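Local coordinates for bartonella effector protein (Bep) substrate of VirB T4SS (Bartonella sp. 1-1C, PDB 4PY3), which belongs to the Fic family of AMP-transferases, though its degenerate Fic motif makes that activity uncertain, and forms the N-terminal FIC domain of a VirB-translocated Bartonella effector, at residues Lys144-Leu149 with Lys205-Leu210; Asp140-Leu145 with Val165-Leu170; Leu133-Phe138 with Asp213-Lys218; Leu21-Asn26 with Lys31-Val36. All blocks are in the same frame, centred on the assembly; numbering follows the deposited sequence.

Contact 1: residues Lys144-Leu149 with Lys205-Leu210; sequences KLFVFL and KEMKSL
A Met-aromatic contact between Met-207 and Phe-146 joins helix 205-214 to helix 135-152 in the buried part of the FIC domain. The sulfur SD of Met-207 lies 3.6 Å from CD2 of Phe-146 and 4.6 Å from the ring centroid, and the direction from centroid to sulfur stands 53° off the ring normal. The approach is therefore oblique, with the CD2 corner of the ring as the meeting point. The terminal methyl follows the sulfur, since Met-207 CE is 3.7 Å from Phe-146 CD2. Both side chains leave their backbones with CG anti to N, but that of Met-207 then bends at chi2 (63°) and again at chi3, and so crosses the phenyl group at about a right angle. In the largely helical core around this pair, Phe-146 is also met by the rings of Phe-180 and Phe-211, while Met-207 reaches Ala-191 and Cys-192 of helix 185-197. Val-147 completes the contact: its CG2 branch lies 4.0 Å from Met-207 CE and equally 4.0 Å from Met-207 CG, the two side chains sliding past each other in opposite directions. No hydrogen bond crosses between the segments, and the nearest CA atoms, of Val-147 and Met-207, are 7.6 Å apart.

Contact 2: residues Asp140-Leu145 with Val165-Leu170; sequences DEAAKL and VFFEKL
Ala-142 and Leu-145, one helical turn apart, both meet a single ring, that of Phe-167. Taken in order along 140-145, the segment starts with a polar pair turned elsewhere: Asp-140 OD2 receives Lys-144 NZ at 3.0 Å in a salt bridge on its syn side, 28° out of the carboxylate plane. This bond spans one turn and stays within the helix. Ala-142 is the first residue to touch helix 159-173, and it does so mainly through its backbone: its O lies 3.4 Å from Phe-167 CE2, obliquely placed against the ring, whereas its CB is 4.4 Å from the same carbon. The two helices involved, 135-152 and 159-173, flank the loop where the Fic motif begins, which runs on into the start of helix 159-173 and here departs from the family consensus; the phenyl group packs between these two helices. The methyl of Ala-143 is directed away from Phe-167, toward Met-207 and Phe-211 on helix 205-214. Leu-145 then takes the far end of the ring. Its CB approaches CZ of Phe-167 at 4.0 Å, in the ring plane at the edge, and its carbonyl carbon C comes to 3.7 Å from that same CZ, obliquely. With chi1 at -86° and chi2 at 75°, Phe-167 presents its CE2-CZ corner to the backbone of 140-145. Beyond the segment, its ring also meets Phe-146 edge-to-face, and Leu-130 touches both Ala-142 and Leu-145.

Contact 3: residues Leu133-Phe138 with Asp213-Lys218; sequences LSREEF and DISDPK
The hydroxyl oxygen OG of Ser-215 is gripped from its own side by the carbonyl oxygens of Phe-211 and Glu-212, and NE of Arg-135 stands 3.4 Å from it across the contact. With OG held at the C-terminal end of helix 205-214, chi1 of Ser-215 is 70°, which sets the hydroxyl between the backbone N and the carbonyl carbon. The same NE gives a weak hydrogen bond to Ser-215 O, 3.2 Å long with an N-H...O angle of 144°, the oxygen lying near the guanidinium plane at its edge. Arg-135 runs out from the first turn of helix 135-152 with CG anti to N and bends at chi3 (125°), which brings NE to the serine. Its NH2 forms a further weak hydrogen bond to Glu-212 O and passes 3.9 Å from Asp-216 CB. Asp-216 OD1 is engaged locally, accepting from Lys-218 N at 3.1 Å in an Asx turn. Its OD2 is 4.2 Å from Arg-135 NH2 but well out of the guanidinium plane, so the two attract only as charges. A positive group beside the last carbonyls of helix 205-214 would probably offset the partial negative charge at that helix end.

Contact 4: residues Leu21-Asn26 with Lys31-Val36; sequences LKNKHN and KKLAHV
Val-36 CG1 sits over one face of the His-25 imidazole, 3.7 Å from the ring centroid and 23° off its normal, a CH-pi contact. The methyl is displaced toward the rim, so its closest ring atom is NE2 of His-25 at 3.5 Å. Beside it, one turn back on helix 30-48, Leu-33 fills the second position. Its CD1 branch is 3.6 Å from Asn-23 CG, and its CD2 branch is 3.7 Å from Leu-21 O, so the forked end straddles the Asn-23 amide and the Leu-21 carbonyl to which that amide is hydrogen-bonded. That bond, Asn-23 ND2 to Leu-21 O, is 3.0 Å long and straight, with an N-H...O angle of 162°; the oxygen lies in the amide plane. These residues belong to the loop that precedes helix 30-48, and the chain reverses there in a type I beta turn, Asn-23 to Asn-26, closed by Asn-26 N to Asn-23 O at 3.1 Å. Asn-23 OD1 accepts a weak bond from His-25 N inside the same turn. Further out, Asn-23 ND2 also donates to Ile-27 O, so two acceptors hold the amide nitrogen and restrain its rotation. The imidazole is held by a hydrogen bond between its NE2 and Thr-73 OG1, and its ring meets that of Tyr-40, the planes only about 10° apart.

Overall arrangement
From the N terminus, contact 4 closes first, a short loop that folds residues 21-26 back on the start of helix 30-48. It is complete before the others open and lies across the chain's centre from them, 29 to 36 Å away between centres. Contact 3 opens next, at 133-138, and closes last, at 213-218, the longest loop, with contacts 1 and 2 nested inside it. Those two start from one stretch of helix 135-152 and share Lys-144 and Leu-145, but contact 2 returns at helix 159-173 and contact 1 only at helix 205-214. Helix 135-152 is thereby tied to two helices, their contacts touching through Phe-146 N and Phe-167 CZ.

Contact 1: residues Lys144-Leu149 with Lys205-Leu210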
loop_
_atom_site.group_PDB
_atom_site.type_symbol
_atom_site.label_atom_id
_atom_site.label_comp_id
_atom_site.label_asym_id
_atom_site.label_seq_id
_atom_site.Cartn_x
_atom_site.Cartn_y
_atom_site.Cartn_z
ATOM N N LYS A 144 -10.357 -7.205 6.686
ATOM C CA LYS A 144 -10.328 -6.267 7.810
ATOM C C LYS A 144 -8.969 -5.585 7.944
ATOM O O LYS A 144 -8.890 -4.373 8.161
ATOM C CB LYS A 144 -10.698 -6.976 9.124
ATOM C CG LYS A 144 -12.172 -7.291 9.258
ATOM C CD LYS A 144 -12.430 -8.225 10.432
ATOM C CE LYS A 144 -13.900 -8.398 10.786
ATOM N NZ LYS A 144 -14.227 -9.807 11.117
ATOM N N LEU A 145 -7.906 -6.377 7.811
ATOM C CA LEU A 145 -6.528 -5.880 7.880
ATOM C C LEU A 145 -6.202 -4.966 6.680
ATOM O O LEU A 145 -5.455 -3.991 6.821
ATOM C CB LEU A 145 -5.515 -7.058 7.980
ATOM C CG LEU A 145 -4.939 -7.728 9.236
ATOM C CD1 LEU A 145 -6.058 -8.494 9.855
ATOM C CD2 LEU A 145 -3.722 -8.697 9.193
ATOM N N PHE A 146 -6.774 -5.269 5.514
ATOM C CA PHE A 146 -6.561 -4.459 4.316
ATOM C C PHE A 146 -7.178 -3.080 4.468
ATOM O O PHE A 146 -6.556 -2.056 4.129
ATOM C CB PHE A 146 -7.158 -5.128 3.084
ATOM C CG PHE A 146 -6.682 -4.532 1.788
ATOM C CD1 PHE A 146 -5.499 -4.964 1.220
ATOM C CD2 PHE A 146 -7.412 -3.552 1.140
ATOM C CE1 PHE A 146 -5.043 -4.437 0.023
ATOM C CE2 PHE A 146 -6.967 -3.016 -0.068
ATOM C CZ PHE A 146 -5.777 -3.455 -0.624
ATOM N N VAL A 147 -8.405 -3.057 4.982
ATOM C CA VAL A 147 -9.095 -1.794 5.260
ATOM C C VAL A 147 -8.286 -0.941 6.241
ATOM O O VAL A 147 -8.117 0.262 6.045
ATOM C CB VAL A 147 -10.516 -2.041 5.825
ATOM C CG1 VAL A 147 -11.077 -0.787 6.495
ATOM C CG2 VAL A 147 -11.441 -2.504 4.711
ATOM N N PHE A 148 -7.788 -1.581 7.296
ATOM C CA PHE A 148 -7.002 -0.891 8.303
ATOM C C PHE A 148 -5.737 -0.260 7.687
ATOM O O PHE A 148 -5.508 0.939 7.816
ATOM C CB PHE A 148 -6.639 -1.853 9.441
ATOM C CG PHE A 148 -5.779 -1.234 10.515
ATOM C CD1 PHE A 148 -6.058 0.032 11.011
ATOM C CD2 PHE A 148 -4.697 -1.923 11.037
ATOM C CE1 PHE A 148 -5.265 0.606 11.992
ATOM C CE2 PHE A 148 -3.902 -1.353 12.019
ATOM C CZ PHE A 148 -4.183 -0.088 12.497
ATOM N N LEU A 149 -4.950 -1.070 6.989
ATOM C CA LEU A 149 -3.716 -0.600 6.380
ATOM C C LEU A 149 -3.980 0.500 5.362
ATOM O O LEU A 149 -3.244 1.490 5.293
ATOM C CB LEU A 149 -2.971 -1.748 5.702
ATOM C CG LEU A 149 -1.654 -1.344 5.030
ATOM C CD1 LEU A 149 -0.700 -0.697 6.024
ATOM C CD2 LEU A 149 -0.979 -2.541 4.380
ATOM N N LYS A 205 -17.683 -5.079 4.430
ATOM C CA LYS A 205 -18.506 -5.979 3.612
ATOM C C LYS A 205 -18.044 -6.034 2.156
ATOM O O LYS A 205 -17.694 -7.105 1.646
ATOM C CB LYS A 205 -20.014 -5.670 3.762
ATOM C CG LYS A 205 -20.533 -6.014 5.137
ATOM C CD LYS A 205 -20.637 -7.506 5.399
ATOM C CE LYS A 205 -20.697 -7.825 6.885
ATOM N NZ LYS A 205 -19.329 -8.063 7.421
ATOM N N GLU A 206 -17.969 -4.879 1.502
ATOM C CA GLU A 206 -17.505 -4.857 0.114
ATOM C C GLU A 206 -16.084 -5.367 -0.063
ATOM O O GLU A 206 -15.768 -5.890 -1.113
ATOM C CB GLU A 206 -17.645 -3.510 -0.532
ATOM C CG GLU A 206 -17.909 -3.492 -2.034
ATOM C CD GLU A 206 -19.254 -3.985 -2.555
ATOM O OE1 GLU A 206 -19.863 -4.930 -1.996
ATOM O OE2 GLU A 206 -19.684 -3.419 -3.594
ATOM N N MET A 207 -15.239 -5.190 0.945
ATOM C CA MET A 207 -13.867 -5.684 0.876
ATOM C C MET A 207 -13.863 -7.202 0.970
ATOM O O MET A 207 -13.123 -7.873 0.254
ATOM C CB MET A 207 -13.002 -5.064 1.991
ATOM C CG MET A 207 -11.506 -5.310 1.839
ATOM S SD MET A 207 -10.809 -4.562 0.355
ATOM C CE MET A 207 -10.992 -2.818 0.746
ATOM N N LYS A 208 -14.676 -7.732 1.876
ATOM C CA LYS A 208 -14.885 -9.187 1.974
ATOM C C LYS A 208 -15.368 -9.764 0.664
ATOM O O LYS A 208 -14.831 -10.750 0.180
ATOM C CB LYS A 208 -15.889 -9.528 3.055
ATOM N N SER A 209 -16.385 -9.132 0.095
ATOM C CA SER A 209 -16.930 -9.535 -1.201
ATOM C C SER A 209 -15.862 -9.535 -2.299
ATOM O O SER A 209 -15.764 -10.488 -3.070
ATOM C CB SER A 209 -18.099 -8.618 -1.582
ATOM O OG SER A 209 -18.423 -8.736 -2.954
ATOM N N LEU A 210 -15.063 -8.477 -2.351
ATOM C CA LEU A 210 -13.951 -8.395 -3.299
ATOM C C LEU A 210 -12.962 -9.537 -3.098
ATOM O O LEU A 210 -12.576 -10.211 -4.048
ATOM C CB LEU A 210 -13.217 -7.057 -3.153
ATOM C CG LEU A 210 -11.921 -6.887 -3.957
ATOM C CD1 LEU A 210 -12.206 -6.801 -5.448
ATOM C CD2 LEU A 210 -11.166 -5.651 -3.497
#

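Contact 2: residues Asp140-Leu145 with Val165-Leu170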
loop_
_atom_site.group_PDB
_atom_site.type_symbol
_atom_site.label_atom_id
_atom_site.label_comp_id
_atom_site.label_asym_id
_atom_site.label_seq_id
_atom_site.Cartn_x
_atom_site.Cartn_y
_atom_site.Cartn_z
ATOM N N ASP A 140 -12.109 -13.208 5.404
ATOM C CA ASP A 140 -12.686 -12.345 6.434
ATOM C C ASP A 140 -11.595 -11.544 7.141
ATOM O O ASP A 140 -11.668 -10.313 7.205
ATOM C CB ASP A 140 -13.477 -13.176 7.445
ATOM C CG ASP A 140 -14.182 -12.318 8.487
ATOM O OD1 ASP A 140 -15.151 -11.607 8.139
ATOM O OD2 ASP A 140 -13.775 -12.373 9.670
ATOM N N GLU A 141 -10.577 -12.235 7.648
ATOM C CA GLU A 141 -9.528 -11.553 8.407
ATOM C C GLU A 141 -8.706 -10.626 7.541
ATOM O O GLU A 141 -8.310 -9.567 7.983
ATOM C CB GLU A 141 -8.512 -12.497 9.029
ATOM C CG GLU A 141 -8.009 -12.022 10.389
ATOM C CD GLU A 141 -8.974 -12.336 11.519
ATOM O OE1 GLU A 141 -10.074 -12.883 11.237
ATOM O OE2 GLU A 141 -8.620 -12.039 12.689
ATOM N N ALA A 142 -8.382 -11.091 6.341
ATOM C CA ALA A 142 -7.544 -10.341 5.440
ATOM C C ALA A 142 -8.212 -9.031 5.052
ATOM O O ALA A 142 -7.559 -7.984 5.029
ATOM C CB ALA A 142 -7.209 -11.164 4.209
ATOM N N ALA A 143 -9.505 -9.088 4.761
ATOM C CA ALA A 143 -10.241 -7.893 4.357
ATOM C C ALA A 143 -10.215 -6.804 5.425
ATOM O O ALA A 143 -10.090 -5.625 5.105
ATOM C CB ALA A 143 -11.677 -8.245 4.015
ATOM N N LYS A 144 -10.357 -7.205 6.686
ATOM C CA LYS A 144 -10.328 -6.267 7.810
ATOM C C LYS A 144 -8.969 -5.585 7.944
ATOM O O LYS A 144 -8.890 -4.373 8.161
ATOM C CB LYS A 144 -10.698 -6.976 9.124
ATOM C CG LYS A 144 -12.172 -7.291 9.258
ATOM C CD LYS A 144 -12.430 -8.225 10.432
ATOM C CE LYS A 144 -13.900 -8.398 10.786
ATOM N NZ LYS A 144 -14.227 -9.807 11.117
ATOM N N LEU A 145 -7.906 -6.377 7.811
ATOM C CA LEU A 145 -6.528 -5.880 7.880
ATOM C C LEU A 145 -6.202 -4.966 6.680
ATOM O O LEU A 145 -5.455 -3.991 6.821
ATOM C CB LEU A 145 -5.515 -7.058 7.980
ATOM C CG LEU A 145 -4.939 -7.728 9.236
ATOM C CD1 LEU A 145 -6.058 -8.494 9.855
ATOM C CD2 LEU A 145 -3.722 -8.697 9.193
ATOM N N VAL A 165 0.713 -5.972 -3.358
ATOM C CA VAL A 165 1.767 -6.981 -3.409
ATOM C C VAL A 165 1.919 -7.654 -2.043
ATOM O O VAL A 165 2.098 -8.859 -1.960
ATOM C CB VAL A 165 3.110 -6.399 -3.881
ATOM C CG1 VAL A 165 4.243 -7.399 -3.693
ATOM C CG2 VAL A 165 3.016 -6.019 -5.343
ATOM N N PHE A 166 1.848 -6.859 -0.984
ATOM C CA PHE A 166 1.976 -7.360 0.376
ATOM C C PHE A 166 0.896 -8.418 0.656
ATOM O O PHE A 166 1.197 -9.504 1.137
ATOM C CB PHE A 166 1.844 -6.193 1.354
ATOM C CG PHE A 166 2.043 -6.565 2.796
ATOM C CD1 PHE A 166 1.009 -7.149 3.527
ATOM C CD2 PHE A 166 3.240 -6.293 3.441
ATOM C CE1 PHE A 166 1.177 -7.466 4.858
ATOM C CE2 PHE A 166 3.413 -6.618 4.772
ATOM C CZ PHE A 166 2.379 -7.212 5.484
ATOM N N PHE A 167 -0.355 -8.099 0.335
ATOM C CA PHE A 167 -1.459 -9.028 0.595
ATOM C C PHE A 167 -1.466 -10.235 -0.317
ATOM O O PHE A 167 -1.816 -11.325 0.131
ATOM C CB PHE A 167 -2.810 -8.318 0.587
ATOM C CG PHE A 167 -3.154 -7.732 1.917
ATOM C CD1 PHE A 167 -2.522 -6.571 2.365
ATOM C CD2 PHE A 167 -4.069 -8.359 2.752
ATOM C CE1 PHE A 167 -2.824 -6.035 3.609
ATOM C CE2 PHE A 167 -4.372 -7.832 3.996
ATOM C CZ PHE A 167 -3.751 -6.671 4.428
ATOM N N GLU A 168 -1.032 -10.083 -1.563
ATOM C CA GLU A 168 -0.865 -11.251 -2.434
ATOM C C GLU A 168 0.183 -12.211 -1.861
ATOM O O GLU A 168 -0.027 -13.427 -1.840
ATOM C CB GLU A 168 -0.511 -10.846 -3.860
ATOM C CG GLU A 168 -1.625 -10.059 -4.543
ATOM C CD GLU A 168 -1.400 -9.859 -6.033
ATOM O OE1 GLU A 168 -0.387 -10.369 -6.558
ATOM O OE2 GLU A 168 -2.248 -9.200 -6.684
ATOM N N LYS A 169 1.282 -11.661 -1.357
ATOM C CA LYS A 169 2.324 -12.473 -0.719
ATOM C C LYS A 169 1.840 -13.109 0.585
ATOM O O LYS A 169 2.214 -14.229 0.914
ATOM C CB LYS A 169 3.557 -11.626 -0.426
ATOM C CG LYS A 169 4.222 -11.056 -1.664
ATOM C CD LYS A 169 5.037 -12.100 -2.395
ATOM C CE LYS A 169 5.627 -11.519 -3.666
ATOM N NZ LYS A 169 6.057 -12.602 -4.589
ATOM N N LEU A 170 1.042 -12.365 1.339
ATOM C CA LEU A 170 0.470 -12.857 2.584
ATOM C C LEU A 170 -0.466 -14.050 2.321
ATOM O O LEU A 170 -0.404 -15.068 3.017
ATOM C CB LEU A 170 -0.289 -11.727 3.279
ATOM C CG LEU A 170 -0.919 -12.027 4.646
ATOM C CD1 LEU A 170 0.153 -12.181 5.711
ATOM C CD2 LEU A 170 -1.897 -10.932 5.032
#

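Contact 3: residues Leu133-Phe138 with Asp213-Lys218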
loop_
_atom_site.group_PDB
_atom_site.type_symbol
_atom_site.label_atom_id
_atom_site.label_comp_id
_atom_site.label_asym_id
_atom_site.label_seq_id
_atom_site.Cartn_x
_atom_site.Cartn_y
_atom_site.Cartn_z
ATOM N N LEU A 133 -5.862 -21.260 8.283
ATOM C CA LEU A 133 -7.262 -20.883 8.190
ATOM C C LEU A 133 -7.876 -21.400 6.906
ATOM O O LEU A 133 -7.177 -21.663 5.929
ATOM C CB LEU A 133 -7.427 -19.362 8.224
ATOM C CG LEU A 133 -6.886 -18.616 9.463
ATOM C CD1 LEU A 133 -6.903 -17.106 9.295
ATOM C CD2 LEU A 133 -7.722 -18.988 10.670
ATOM N N SER A 134 -9.197 -21.522 6.906
ATOM C CA SER A 134 -9.925 -21.807 5.677
ATOM C C SER A 134 -9.927 -20.574 4.807
ATOM O O SER A 134 -9.744 -19.471 5.311
ATOM C CB SER A 134 -11.354 -22.160 5.981
ATOM N N ARG A 135 -10.174 -20.765 3.514
ATOM C CA ARG A 135 -10.251 -19.658 2.573
ATOM C C ARG A 135 -11.257 -18.596 3.023
ATOM O O ARG A 135 -10.994 -17.403 2.905
ATOM C CB ARG A 135 -10.613 -20.161 1.174
ATOM C CG ARG A 135 -10.420 -19.106 0.092
ATOM C CD ARG A 135 -10.570 -19.632 -1.334
ATOM N NE ARG A 135 -11.556 -18.898 -2.135
ATOM C CZ ARG A 135 -12.870 -18.893 -1.941
ATOM N NH1 ARG A 135 -13.419 -19.600 -0.959
ATOM N NH2 ARG A 135 -13.644 -18.169 -2.743
ATOM N N GLU A 136 -12.397 -19.032 3.547
ATOM C CA GLU A 136 -13.424 -18.110 4.045
ATOM C C GLU A 136 -12.919 -17.292 5.227
ATOM O O GLU A 136 -13.110 -16.079 5.268
ATOM C CB GLU A 136 -14.696 -18.862 4.448
ATOM N N GLU A 137 -12.279 -17.958 6.185
ATOM C CA GLU A 137 -11.751 -17.287 7.365
ATOM C C GLU A 137 -10.624 -16.324 6.997
ATOM O O GLU A 137 -10.544 -15.233 7.545
ATOM C CB GLU A 137 -11.264 -18.307 8.375
ATOM N N PHE A 138 -9.760 -16.753 6.083
ATOM C CA PHE A 138 -8.694 -15.919 5.595
ATOM C C PHE A 138 -9.248 -14.650 4.952
ATOM O O PHE A 138 -8.841 -13.542 5.291
ATOM C CB PHE A 138 -7.831 -16.659 4.581
ATOM C CG PHE A 138 -6.838 -15.766 3.908
ATOM C CD1 PHE A 138 -5.652 -15.439 4.540
ATOM C CD2 PHE A 138 -7.114 -15.205 2.671
ATOM C CE1 PHE A 138 -4.742 -14.581 3.937
ATOM C CE2 PHE A 138 -6.215 -14.345 2.067
ATOM C CZ PHE A 138 -5.028 -14.032 2.701
ATOM N N ASP A 213 -13.981 -12.934 -4.295
ATOM C CA ASP A 213 -13.789 -13.106 -5.744
ATOM C C ASP A 213 -12.358 -13.277 -6.141
ATOM O O ASP A 213 -12.070 -14.133 -6.942
ATOM C CB ASP A 213 -14.294 -11.959 -6.583
ATOM N N ILE A 214 -11.475 -12.410 -5.648
ATOM C CA ILE A 214 -10.084 -12.420 -6.118
ATOM C C ILE A 214 -9.249 -13.529 -5.475
ATOM O O ILE A 214 -8.105 -13.733 -5.863
ATOM C CB ILE A 214 -9.378 -11.047 -5.969
ATOM C CG1 ILE A 214 -9.264 -10.610 -4.513
ATOM C CG2 ILE A 214 -10.111 -9.984 -6.777
ATOM C CD1 ILE A 214 -8.261 -9.496 -4.325
ATOM N N SER A 215 -9.817 -14.224 -4.487
ATOM C CA SER A 215 -9.184 -15.413 -3.907
ATOM C C SER A 215 -9.721 -16.725 -4.484
ATOM O O SER A 215 -9.268 -17.803 -4.102
ATOM C CB SER A 215 -9.362 -15.419 -2.390
ATOM O OG SER A 215 -10.708 -15.654 -2.048
ATOM N N ASP A 216 -10.678 -16.627 -5.401
ATOM C CA ASP A 216 -11.318 -17.793 -5.995
ATOM C C ASP A 216 -10.486 -18.351 -7.159
ATOM O O ASP A 216 -10.445 -17.742 -8.226
ATOM C CB ASP A 216 -12.709 -17.408 -6.494
ATOM C CG ASP A 216 -13.553 -18.613 -6.878
ATOM O OD1 ASP A 216 -12.992 -19.670 -7.240
ATOM O OD2 ASP A 216 -14.792 -18.492 -6.820
ATOM N N PRO A 217 -9.867 -19.538 -6.978
ATOM C CA PRO A 217 -8.977 -20.112 -8.000
ATOM C C PRO A 217 -9.580 -20.176 -9.396
ATOM O O PRO A 217 -8.845 -20.110 -10.389
ATOM C CB PRO A 217 -8.714 -21.531 -7.488
ATOM C CG PRO A 217 -8.963 -21.469 -6.025
ATOM C CD PRO A 217 -10.063 -20.468 -5.847
ATOM N N LYS A 218 -10.901 -20.326 -9.467
ATOM C CA LYS A 218 -11.618 -20.269 -10.728
ATOM C C LYS A 218 -11.506 -18.908 -11.392
ATOM O O LYS A 218 -11.898 -18.800 -12.536
ATOM C CB LYS A 218 -13.095 -20.639 -10.537
#

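Contact 4: residues Leu21-Asn26 with Lys31-Val36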
loop_
_atom_site.group_PDB
_atom_site.type_symbol
_atom_site.label_atom_id
_atom_site.label_comp_id
_atom_site.label_asym_id
_atom_site.label_seq_id
_atom_site.Cartn_x
_atom_site.Cartn_y
_atom_site.Cartn_z
ATOM N N LEU A 21 5.721 15.011 -8.897
ATOM C CA LEU A 21 6.577 14.508 -7.834
ATOM C C LEU A 21 8.027 14.456 -8.319
ATOM O O LEU A 21 8.311 14.019 -9.440
ATOM C CB LEU A 21 6.115 13.122 -7.350
ATOM C CG LEU A 21 4.850 13.086 -6.487
ATOM C CD1 LEU A 21 4.354 11.659 -6.266
ATOM C CD2 LEU A 21 5.075 13.756 -5.139
ATOM N N LYS A 22 8.945 14.857 -7.451
ATOM C CA LYS A 22 10.366 14.781 -7.770
ATOM C C LYS A 22 10.726 13.332 -8.020
ATOM O O LYS A 22 10.258 12.444 -7.305
ATOM C CB LYS A 22 11.230 15.315 -6.626
ATOM C CG LYS A 22 11.128 16.804 -6.405
ATOM C CD LYS A 22 11.906 17.186 -5.155
ATOM C CE LYS A 22 11.925 18.682 -4.916
ATOM N NZ LYS A 22 12.631 18.999 -3.653
ATOM N N ASN A 23 11.549 13.094 -9.035
ATOM C CA ASN A 23 11.917 11.735 -9.386
ATOM C C ASN A 23 13.298 11.660 -10.006
ATOM O O ASN A 23 13.783 12.628 -10.573
ATOM C CB ASN A 23 10.881 11.131 -10.339
ATOM C CG ASN A 23 10.779 11.894 -11.654
ATOM O OD1 ASN A 23 11.506 11.615 -12.609
ATOM N ND2 ASN A 23 9.858 12.849 -11.708
ATOM N N LYS A 24 13.905 10.483 -9.915
ATOM C CA LYS A 24 15.275 10.274 -10.372
ATOM C C LYS A 24 15.420 10.351 -11.886
ATOM O O LYS A 24 16.533 10.429 -12.388
ATOM C CB LYS A 24 15.800 8.924 -9.887
ATOM C CG LYS A 24 15.811 8.769 -8.377
ATOM C CD LYS A 24 16.494 7.479 -7.939
ATOM C CE LYS A 24 16.401 7.329 -6.429
ATOM N NZ LYS A 24 17.060 6.090 -5.930
ATOM N N HIS A 25 14.309 10.296 -12.608
ATOM C CA HIS A 25 14.352 10.366 -14.056
ATOM C C HIS A 25 14.333 11.807 -14.553
ATOM O O HIS A 25 14.495 12.037 -15.744
ATOM C CB HIS A 25 13.172 9.610 -14.675
ATOM C CG HIS A 25 12.945 8.260 -14.077
ATOM N ND1 HIS A 25 13.857 7.234 -14.195
ATOM C CD2 HIS A 25 11.919 7.772 -13.339
ATOM C CE1 HIS A 25 13.396 6.169 -13.567
ATOM N NE2 HIS A 25 12.223 6.470 -13.036
ATOM N N ASN A 26 14.118 12.763 -13.649
ATOM C CA ASN A 26 13.970 14.173 -14.007
ATOM C C ASN A 26 12.817 14.385 -14.987
ATOM O O ASN A 26 12.883 15.234 -15.858
ATOM C CB ASN A 26 15.286 14.715 -14.578
ATOM C CG ASN A 26 16.471 14.525 -13.645
ATOM O OD1 ASN A 26 17.524 14.126 -14.100
ATOM N ND2 ASN A 26 16.304 14.783 -12.348
ATOM N N LYS A 31 1.883 12.417 -16.239
ATOM C CA LYS A 31 1.429 11.305 -17.062
ATOM C C LYS A 31 2.582 10.377 -17.454
ATOM O O LYS A 31 2.487 9.163 -17.274
ATOM C CB LYS A 31 0.734 11.832 -18.316
ATOM N N LYS A 32 3.668 10.950 -17.971
ATOM C CA LYS A 32 4.832 10.154 -18.366
ATOM C C LYS A 32 5.480 9.489 -17.153
ATOM O O LYS A 32 5.899 8.337 -17.229
ATOM C CB LYS A 32 5.870 10.993 -19.119
ATOM N N LEU A 33 5.537 10.206 -16.033
ATOM C CA LEU A 33 6.086 9.655 -14.795
ATOM C C LEU A 33 5.335 8.393 -14.382
ATOM O O LEU A 33 5.946 7.392 -14.051
ATOM C CB LEU A 33 6.035 10.682 -13.659
ATOM C CG LEU A 33 6.562 10.213 -12.293
ATOM C CD1 LEU A 33 7.987 9.701 -12.388
ATOM C CD2 LEU A 33 6.487 11.344 -11.278
ATOM N N ALA A 34 4.006 8.457 -14.410
ATOM C CA ALA A 34 3.160 7.296 -14.105
ATOM C C ALA A 34 3.551 6.076 -14.937
ATOM O O ALA A 34 3.723 4.998 -14.389
ATOM C CB ALA A 34 1.690 7.629 -14.321
ATOM N N HIS A 35 3.719 6.267 -16.244
ATOM C CA HIS A 35 4.082 5.187 -17.174
ATOM C C HIS A 35 5.438 4.566 -16.813
ATOM O O HIS A 35 5.570 3.353 -16.715
ATOM C CB HIS A 35 4.223 5.773 -18.617
ATOM C CG HIS A 35 3.983 4.808 -19.743
ATOM N ND1 HIS A 35 4.831 3.756 -20.039
ATOM C CD2 HIS A 35 3.038 4.807 -20.714
ATOM C CE1 HIS A 35 4.382 3.118 -21.107
ATOM N NE2 HIS A 35 3.297 3.738 -21.539
ATOM N N VAL A 36 6.454 5.416 -16.678
ATOM C CA VAL A 36 7.819 4.971 -16.380
ATOM C C VAL A 36 7.828 4.243 -15.042
ATOM O O VAL A 36 8.526 3.256 -14.846
ATOM C CB VAL A 36 8.790 6.167 -16.337
ATOM C CG1 VAL A 36 10.140 5.772 -15.755
ATOM C CG2 VAL A 36 8.978 6.742 -17.736
#